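Local coordinates for putative ATP-grasp superfamily protein (Archaeoglobus fulgidus, PDB 3DF7) that is of unknown function but, as a putative member of the ATP-grasp superfamily, probably binds ATP and a metal ion, at residues E178-I190 with V199-V213. Sequence-based numbering, arbitrary orientation.
Sequences EDVKCLSVNEQII and VVPARISDEVKREVV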
ATOM      1  N   GLU A 178       7.149 -16.930  -6.403  1.00 24.82           N
ATOM      2  CA  GLU A 178       6.961 -18.356  -6.640  1.00 27.36           C
ATOM      3  C   GLU A 178       6.012 -18.827  -5.544  1.00 26.21           C
ATOM      4  O   GLU A 178       5.133 -19.658  -5.768  1.00 26.26           O
ATOM      5  CB  GLU A 178       8.295 -19.099  -6.525  1.00 32.52           C
ATOM      6  CG  GLU A 178       9.442 -18.446  -7.282  1.00 39.01           C
ATOM      7  CD  GLU A 178       9.946 -17.174  -6.612  1.00 42.63           C
ATOM      8  OE1 GLU A 178      10.774 -16.468  -7.226  1.00 45.34           O
ATOM      9  OE2 GLU A 178       9.520 -16.882  -5.472  1.00 44.97           O
ATOM     10  N   ASP A 179       6.205 -18.268  -4.355  1.00 24.81           N
ATOM     11  CA  ASP A 179       5.383 -18.573  -3.193  1.00 24.37           C
ATOM     12  C   ASP A 179       4.960 -17.246  -2.574  1.00 22.47           C
ATOM     13  O   ASP A 179       5.388 -16.180  -3.018  1.00 21.68           O
ATOM     14  CB  ASP A 179       6.182 -19.371  -2.158  1.00 27.90           C
ATOM     15  CG  ASP A 179       6.719 -20.684  -2.706  1.00 31.07           C
ATOM     16  OD1 ASP A 179       5.907 -21.530  -3.143  1.00 31.17           O
ATOM     17  OD2 ASP A 179       7.954 -20.867  -2.690  1.00 33.32           O
ATOM     18  N   VAL A 180       4.115 -17.311  -1.554  1.00 20.42           N
ATOM     19  CA  VAL A 180       3.672 -16.106  -0.868  1.00 18.22           C
ATOM     20  C   VAL A 180       4.314 -16.115   0.511  1.00 18.05           C
ATOM     21  O   VAL A 180       4.170 -17.072   1.265  1.00 17.41           O
ATOM     22  CB  VAL A 180       2.139 -16.066  -0.733  1.00 17.72           C
ATOM     23  CG1 VAL A 180       1.708 -14.798  -0.001  1.00 16.45           C
ATOM     24  CG2 VAL A 180       1.501 -16.117  -2.114  1.00 18.43           C
ATOM     25  N   LYS A 181       5.037 -15.050   0.833  1.00 17.00           N
ATOM     26  CA  LYS A 181       5.714 -14.968   2.118  1.00 17.14           C
ATOM     27  C   LYS A 181       5.251 -13.756   2.911  1.00 15.94           C
ATOM     28  O   LYS A 181       5.110 -12.660   2.360  1.00 13.38           O
ATOM     29  CB  LYS A 181       7.225 -14.903   1.890  1.00 21.08           C
ATOM     30  CG  LYS A 181       8.065 -14.989   3.152  1.00 27.20           C
ATOM     31  CD  LYS A 181       9.545 -15.046   2.800  1.00 31.22           C
ATOM     32  CE  LYS A 181      10.410 -15.301   4.024  1.00 33.94           C
ATOM     33  NZ  LYS A 181      11.852 -15.395   3.653  1.00 36.16           N
ATOM     34  N   CYS A 182       4.996 -13.955   4.201  1.00 14.65           N
ATOM     35  CA  CYS A 182       4.557 -12.859   5.053  1.00 13.60           C
ATOM     36  C   CYS A 182       5.769 -12.065   5.497  1.00 13.65           C
ATOM     37  O   CYS A 182       6.710 -12.617   6.072  1.00 13.54           O
ATOM     38  CB  CYS A 182       3.820 -13.374   6.287  1.00 13.35           C
ATOM     39  SG  CYS A 182       3.314 -12.046   7.406  1.00 14.70           S
ATOM     40  N   LEU A 183       5.742 -10.768   5.226  1.00 12.82           N
ATOM     41  CA  LEU A 183       6.841  -9.894   5.594  1.00 12.85           C
ATOM     42  C   LEU A 183       6.560  -9.210   6.923  1.00 12.23           C
ATOM     43  O   LEU A 183       7.472  -8.980   7.721  1.00 11.93           O
ATOM     44  CB  LEU A 183       7.046  -8.826   4.520  1.00 11.94           C
ATOM     45  CG  LEU A 183       7.326  -9.295   3.093  1.00 13.89           C
ATOM     46  CD1 LEU A 183       7.635  -8.076   2.233  1.00 12.03           C
ATOM     47  CD2 LEU A 183       8.497 -10.279   3.076  1.00 11.26           C
ATOM     48  N   SER A 184       5.292  -8.889   7.158  1.00  9.21           N
ATOM     49  CA  SER A 184       4.915  -8.203   8.382  1.00  9.40           C
ATOM     50  C   SER A 184       3.408  -8.155   8.567  1.00  8.91           C
ATOM     51  O   SER A 184       2.653  -8.154   7.589  1.00  9.07           O
ATOM     52  CB  SER A 184       5.455  -6.770   8.339  1.00 10.08           C
ATOM     53  OG  SER A 184       5.083  -6.027   9.487  1.00 10.77           O
ATOM     54  N   VAL A 185       2.976  -8.142   9.824  1.00  8.43           N
ATOM     55  CA  VAL A 185       1.558  -8.016  10.147  1.00  8.60           C
ATOM     56  C   VAL A 185       1.491  -6.711  10.926  1.00  9.36           C
ATOM     57  O   VAL A 185       2.158  -6.551  11.957  1.00  9.17           O
ATOM     58  CB  VAL A 185       1.034  -9.187  11.004  1.00  9.72           C
ATOM     59  CG1 VAL A 185      -0.405  -8.908  11.428  1.00 12.16           C
ATOM     60  CG2 VAL A 185       1.083 -10.480  10.196  1.00 10.39           C
ATOM     61  N   ASN A 186       0.704  -5.772  10.416  1.00  8.87           N
ATOM     62  CA  ASN A 186       0.602  -4.451  11.016  1.00  9.54           C
ATOM     63  C   ASN A 186      -0.765  -4.126  11.578  1.00  9.79           C
ATOM     64  O   ASN A 186      -1.788  -4.601  11.095  1.00 11.22           O
ATOM     65  CB  ASN A 186       0.975  -3.398   9.974  1.00  9.30           C
ATOM     66  CG  ASN A 186       1.898  -3.947   8.904  1.00 11.94           C
ATOM     67  OD1 ASN A 186       1.481  -4.187   7.761  1.00 13.78           O
ATOM     68  ND2 ASN A 186       3.155  -4.167   9.268  1.00  7.67           N
ATOM     69  N   GLU A 187      -0.768  -3.293  12.607  1.00  9.33           N
ATOM     70  CA  GLU A 187      -1.999  -2.873  13.248  1.00 10.80           C
ATOM     71  C   GLU A 187      -2.348  -1.506  12.670  1.00 12.06           C
ATOM     72  O   GLU A 187      -1.478  -0.648  12.531  1.00 14.56           O
ATOM     73  CB  GLU A 187      -1.765  -2.771  14.750  1.00 12.55           C
ATOM     74  CG  GLU A 187      -2.984  -2.442  15.571  1.00 13.01           C
ATOM     75  CD  GLU A 187      -2.640  -2.304  17.038  1.00 13.67           C
ATOM     76  OE1 GLU A 187      -1.597  -2.858  17.458  1.00 13.69           O
ATOM     77  OE2 GLU A 187      -3.413  -1.660  17.768  1.00 12.63           O
ATOM     78  N   GLN A 188      -3.611  -1.302  12.319  1.00 11.01           N
ATOM     79  CA  GLN A 188      -4.021  -0.019  11.772  1.00 12.70           C
ATOM     80  C   GLN A 188      -4.834   0.755  12.804  1.00 12.63           C
ATOM     81  O   GLN A 188      -5.686   0.192  13.494  1.00 13.16           O
ATOM     82  CB  GLN A 188      -4.857  -0.215  10.501  1.00 14.04           C
ATOM     83  CG  GLN A 188      -4.163  -0.991   9.376  1.00 18.67           C
ATOM     84  CD  GLN A 188      -2.906  -0.310   8.855  1.00 22.58           C
ATOM     85  OE1 GLN A 188      -2.873   0.908   8.672  1.00 25.56           O
ATOM     86  NE2 GLN A 188      -1.869  -1.100   8.593  1.00 24.36           N
ATOM     87  N   ILE A 189      -4.547   2.043  12.926  1.00 12.00           N
ATOM     88  CA  ILE A 189      -5.277   2.889  13.861  1.00 13.25           C
ATOM     89  C   ILE A 189      -6.163   3.791  13.010  1.00 14.50           C
ATOM     90  O   ILE A 189      -5.675   4.634  12.256  1.00 14.85           O
ATOM     91  CB  ILE A 189      -4.313   3.722  14.725  1.00 13.01           C
ATOM     92  CG1 ILE A 189      -3.481   2.776  15.602  1.00 14.19           C
ATOM     93  CG2 ILE A 189      -5.096   4.701  15.594  1.00 12.67           C
ATOM     94  CD1 ILE A 189      -2.383   3.456  16.400  1.00 16.69           C
ATOM     95  N   ILE A 190      -7.471   3.601  13.130  1.00 15.71           N
ATOM     96  CA  ILE A 190      -8.413   4.364  12.328  1.00 19.27           C
ATOM     97  C   ILE A 190      -9.215   5.413  13.085  1.00 20.80           C
ATOM     98  O   ILE A 190      -9.668   5.185  14.207  1.00 20.16           O
ATOM     99  CB  ILE A 190      -9.385   3.408  11.605  1.00 21.20           C
ATOM    100  CG1 ILE A 190      -8.579   2.422  10.753  1.00 22.73           C
ATOM    101  CG2 ILE A 190     -10.365   4.199  10.742  1.00 23.74           C
ATOM    102  CD1 ILE A 190      -9.417   1.447   9.973  1.00 27.04           C
ATOM    103  N   VAL A 199       0.913   0.334  13.685  1.00  8.36           N
ATOM    104  CA  VAL A 199       1.845  -0.165  14.686  1.00  5.83           C
ATOM    105  C   VAL A 199       2.486  -1.392  14.048  1.00  7.55           C
ATOM    106  O   VAL A 199       1.790  -2.326  13.645  1.00  8.90           O
ATOM    107  CB  VAL A 199       1.114  -0.552  15.989  1.00  6.37           C
ATOM    108  CG1 VAL A 199       2.107  -1.080  17.008  1.00  5.70           C
ATOM    109  CG2 VAL A 199       0.384   0.662  16.551  1.00  8.34           C
ATOM    110  N   VAL A 200       3.812  -1.368  13.935  1.00  5.78           N
ATOM    111  CA  VAL A 200       4.572  -2.447  13.307  1.00  6.53           C
ATOM    112  C   VAL A 200       5.631  -3.010  14.264  1.00  7.40           C
ATOM    113  O   VAL A 200       6.556  -2.299  14.651  1.00  7.17           O
ATOM    114  CB  VAL A 200       5.299  -1.918  12.038  1.00  6.41           C
ATOM    115  CG1 VAL A 200       6.023  -3.049  11.327  1.00  5.90           C
ATOM    116  CG2 VAL A 200       4.299  -1.239  11.104  1.00  6.59           C
ATOM    117  N   PRO A 201       5.511  -4.295  14.655  1.00  8.31           N
ATOM    118  CA  PRO A 201       4.457  -5.239  14.268  1.00  7.84           C
ATOM    119  C   PRO A 201       3.191  -5.053  15.104  1.00  8.21           C
ATOM    120  O   PRO A 201       3.207  -4.375  16.132  1.00  7.26           O
ATOM    121  CB  PRO A 201       5.112  -6.595  14.502  1.00 10.12           C
ATOM    122  CG  PRO A 201       5.928  -6.333  15.729  1.00 10.75           C
ATOM    123  CD  PRO A 201       6.565  -4.982  15.423  1.00  8.59           C
ATOM    124  N   ALA A 202       2.102  -5.670  14.662  1.00  6.93           N
ATOM    125  CA  ALA A 202       0.826  -5.557  15.352  1.00  8.37           C
ATOM    126  C   ALA A 202       0.879  -6.093  16.777  1.00 10.05           C
ATOM    127  O   ALA A 202       1.603  -7.047  17.075  1.00  9.83           O
ATOM    128  CB  ALA A 202      -0.257  -6.294  14.565  1.00  9.08           C
ATOM    129  N   ARG A 203       0.105  -5.466  17.654  1.00  9.29           N
ATOM    130  CA  ARG A 203       0.028  -5.884  19.046  1.00  9.98           C
ATOM    131  C   ARG A 203      -1.123  -6.884  19.133  1.00 11.94           C
ATOM    132  O   ARG A 203      -2.207  -6.564  19.614  1.00 11.38           O
ATOM    133  CB  ARG A 203      -0.228  -4.664  19.943  1.00 12.04           C
ATOM    134  CG  ARG A 203       0.902  -3.637  19.880  1.00 11.27           C
ATOM    135  CD  ARG A 203       0.537  -2.314  20.548  1.00 12.91           C
ATOM    136  NE  ARG A 203      -0.530  -1.623  19.827  1.00 11.91           N
ATOM    137  CZ  ARG A 203      -0.999  -0.422  20.159  1.00 13.48           C
ATOM    138  NH1 ARG A 203      -0.493   0.225  21.202  1.00 12.07           N
ATOM    139  NH2 ARG A 203      -1.970   0.132  19.446  1.00 12.93           N
ATOM    140  N   ILE A 204      -0.873  -8.092  18.635  1.00 11.87           N
ATOM    141  CA  ILE A 204      -1.874  -9.153  18.631  1.00 11.00           C
ATOM    142  C   ILE A 204      -1.259 -10.468  19.092  1.00 11.14           C
ATOM    143  O   ILE A 204      -0.039 -10.630  19.083  1.00 10.56           O
ATOM    144  CB  ILE A 204      -2.459  -9.361  17.214  1.00 10.48           C
ATOM    145  CG1 ILE A 204      -1.320  -9.622  16.224  1.00 10.47           C
ATOM    146  CG2 ILE A 204      -3.286  -8.139  16.801  1.00 10.92           C
ATOM    147  CD1 ILE A 204      -1.768  -9.932  14.805  1.00  8.57           C
ATOM    148  N   SER A 205      -2.109 -11.409  19.489  1.00 11.43           N
ATOM    149  CA  SER A 205      -1.636 -12.713  19.936  1.00 12.60           C
ATOM    150  C   SER A 205      -1.089 -13.472  18.733  1.00 11.55           C
ATOM    151  O   SER A 205      -1.399 -13.147  17.585  1.00 10.76           O
ATOM    152  CB  SER A 205      -2.780 -13.518  20.561  1.00 13.27           C
ATOM    153  OG  SER A 205      -3.717 -13.912  19.572  1.00 13.14           O
ATOM    154  N   ASP A 206      -0.276 -14.486  18.997  1.00 11.64           N
ATOM    155  CA  ASP A 206       0.304 -15.276  17.922  1.00 13.94           C
ATOM    156  C   ASP A 206      -0.765 -16.030  17.136  1.00 13.58           C
ATOM    157  O   ASP A 206      -0.649 -16.190  15.922  1.00 12.21           O
ATOM    158  CB  ASP A 206       1.317 -16.270  18.486  1.00 16.33           C
ATOM    159  CG  ASP A 206       2.153 -16.914  17.405  1.00 20.66           C
ATOM    160  OD1 ASP A 206       2.856 -16.173  16.688  1.00 22.43           O
ATOM    161  OD2 ASP A 206       2.109 -18.153  17.268  1.00 24.17           O
ATOM    162  N   GLU A 207      -1.806 -16.494  17.823  1.00 11.96           N
ATOM    163  CA  GLU A 207      -2.864 -17.235  17.141  1.00 13.60           C
ATOM    164  C   GLU A 207      -3.597 -16.326  16.160  1.00 12.33           C
ATOM    165  O   GLU A 207      -3.835 -16.709  15.015  1.00 11.81           O
ATOM    166  CB  GLU A 207      -3.849 -17.833  18.151  1.00 13.96           C
ATOM    167  CG  GLU A 207      -5.038 -18.566  17.527  1.00 17.05           C
ATOM    168  CD  GLU A 207      -4.639 -19.584  16.466  1.00 19.50           C
ATOM    169  OE1 GLU A 207      -3.625 -20.290  16.653  1.00 19.56           O
ATOM    170  OE2 GLU A 207      -5.355 -19.689  15.445  1.00 20.04           O
ATOM    171  N   VAL A 208      -3.938 -15.118  16.602  1.00 11.63           N
ATOM    172  CA  VAL A 208      -4.628 -14.163  15.737  1.00 11.71           C
ATOM    173  C   VAL A 208      -3.749 -13.833  14.534  1.00 12.42           C
ATOM    174  O   VAL A 208      -4.231 -13.726  13.405  1.00 11.80           O
ATOM    175  CB  VAL A 208      -4.984 -12.860  16.511  1.00 11.82           C
ATOM    176  CG1 VAL A 208      -5.465 -11.772  15.548  1.00 11.20           C
ATOM    177  CG2 VAL A 208      -6.083 -13.157  17.528  1.00 12.43           C
ATOM    178  N   LYS A 209      -2.455 -13.673  14.782  1.00 12.55           N
ATOM    179  CA  LYS A 209      -1.505 -13.373  13.723  1.00 11.75           C
ATOM    180  C   LYS A 209      -1.533 -14.498  12.687  1.00 10.36           C
ATOM    181  O   LYS A 209      -1.679 -14.249  11.491  1.00 11.15           O
ATOM    182  CB  LYS A 209      -0.098 -13.242  14.313  1.00 12.20           C
ATOM    183  CG  LYS A 209       1.006 -12.913  13.308  1.00 17.50           C
ATOM    184  CD  LYS A 209       2.381 -13.012  13.974  1.00 19.09           C
ATOM    185  CE  LYS A 209       3.508 -12.543  13.057  1.00 23.40           C
ATOM    186  NZ  LYS A 209       3.599 -13.310  11.791  1.00 27.87           N
ATOM    187  N   ARG A 210      -1.400 -15.737  13.152  1.00  8.95           N
ATOM    188  CA  ARG A 210      -1.406 -16.889  12.250  1.00 10.67           C
ATOM    189  C   ARG A 210      -2.660 -16.934  11.380  1.00  9.73           C
ATOM    190  O   ARG A 210      -2.573 -17.143  10.171  1.00 10.07           O
ATOM    191  CB  ARG A 210      -1.295 -18.200  13.036  1.00 13.07           C
ATOM    192  CG  ARG A 210       0.034 -18.404  13.754  1.00 20.30           C
ATOM    193  CD  ARG A 210       0.021 -19.702  14.557  1.00 26.30           C
ATOM    194  NE  ARG A 210       1.223 -19.871  15.370  1.00 32.33           N
ATOM    195  CZ  ARG A 210       2.439 -20.091  14.880  1.00 36.47           C
ATOM    196  NH1 ARG A 210       2.625 -20.173  13.568  1.00 37.48           N
ATOM    197  NH2 ARG A 210       3.473 -20.231  15.702  1.00 38.37           N
ATOM    198  N   GLU A 211      -3.823 -16.750  12.000  1.00  9.36           N
ATOM    199  CA  GLU A 211      -5.089 -16.774  11.269  1.00 10.06           C
ATOM    200  C   GLU A 211      -5.177 -15.659  10.229  1.00  9.30           C
ATOM    201  O   GLU A 211      -5.582 -15.885   9.091  1.00  8.04           O
ATOM    202  CB  GLU A 211      -6.264 -16.653  12.242  1.00 10.85           C
ATOM    203  CG  GLU A 211      -6.585 -17.942  12.975  1.00 13.42           C
ATOM    204  CD  GLU A 211      -7.683 -17.772  14.006  1.00 15.13           C
ATOM    205  OE1 GLU A 211      -8.608 -16.967  13.765  1.00 17.45           O
ATOM    206  OE2 GLU A 211      -7.628 -18.456  15.050  1.00 16.01           O
ATOM    207  N   VAL A 212      -4.796 -14.451  10.631  1.00  8.40           N
ATOM    208  CA  VAL A 212      -4.841 -13.303   9.736  1.00  9.63           C
ATOM    209  C   VAL A 212      -3.885 -13.478   8.553  1.00 10.21           C
ATOM    210  O   VAL A 212      -4.208 -13.113   7.423  1.00  9.81           O
ATOM    211  CB  VAL A 212      -4.533 -12.007  10.528  1.00 10.03           C
ATOM    212  CG1 VAL A 212      -4.256 -10.853   9.585  1.00 12.79           C
ATOM    213  CG2 VAL A 212      -5.727 -11.676  11.422  1.00  5.70           C
ATOM    214  N   VAL A 213      -2.712 -14.047   8.808  1.00  8.67           N
ATOM    215  CA  VAL A 213      -1.751 -14.286   7.740  1.00  9.29           C
ATOM    216  C   VAL A 213      -2.305 -15.369   6.820  1.00  9.70           C
ATOM    217  O   VAL A 213      -2.254 -15.240   5.600  1.00 10.06           O
ATOM    218  CB  VAL A 213      -0.384 -14.752   8.299  1.00  8.73           C
ATOM    219  CG1 VAL A 213       0.525 -15.217   7.157  1.00  8.52           C
ATOM    220  CG2 VAL A 213       0.276 -13.609   9.054  1.00  8.73           C
TER
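The carboxylate of Glu187 meets the guanidinium of Arg203 at its edge, the two planes turned 34° apart, in a side-on salt bridge. NE of Arg203 gives a nearly straight bond to Glu187 OE1 on its syn side (2.9 Å), while NH2 reaches OE2 from above the carboxylate plane (2.8 Å). Arg203 N binds Glu187 OE1 on the anti side, from the opposite face to NE, and this second bond to OE1 ties the acid to the backbone of Arg203 as well. Glu187 presents this end because its chain runs extended, with CG anti to the backbone N (chi1 -176°). A glutamine in its place would probably leave Arg203 without its countercharge and disturb the paired grip. At the backbone of the same residue, Glu187 and Val199 form an antiparallel hydrogen-bonded pair, and Ala202 N donates to Val185 O (2.8 Å). Farther along, Val185 divides its methyls: CG1 touches Ile204 CD1 (3.8 Å), whereas CG2 presses tightly on Val213 CG2 (3.4 Å). In this beta hairpin, the chain leaving strand 194-200 turns back so that helix 206-220 crosses the other strand, 180-191, with Val212 reaching Val172 of strand 168-176 and Ile234 of strand 228-236.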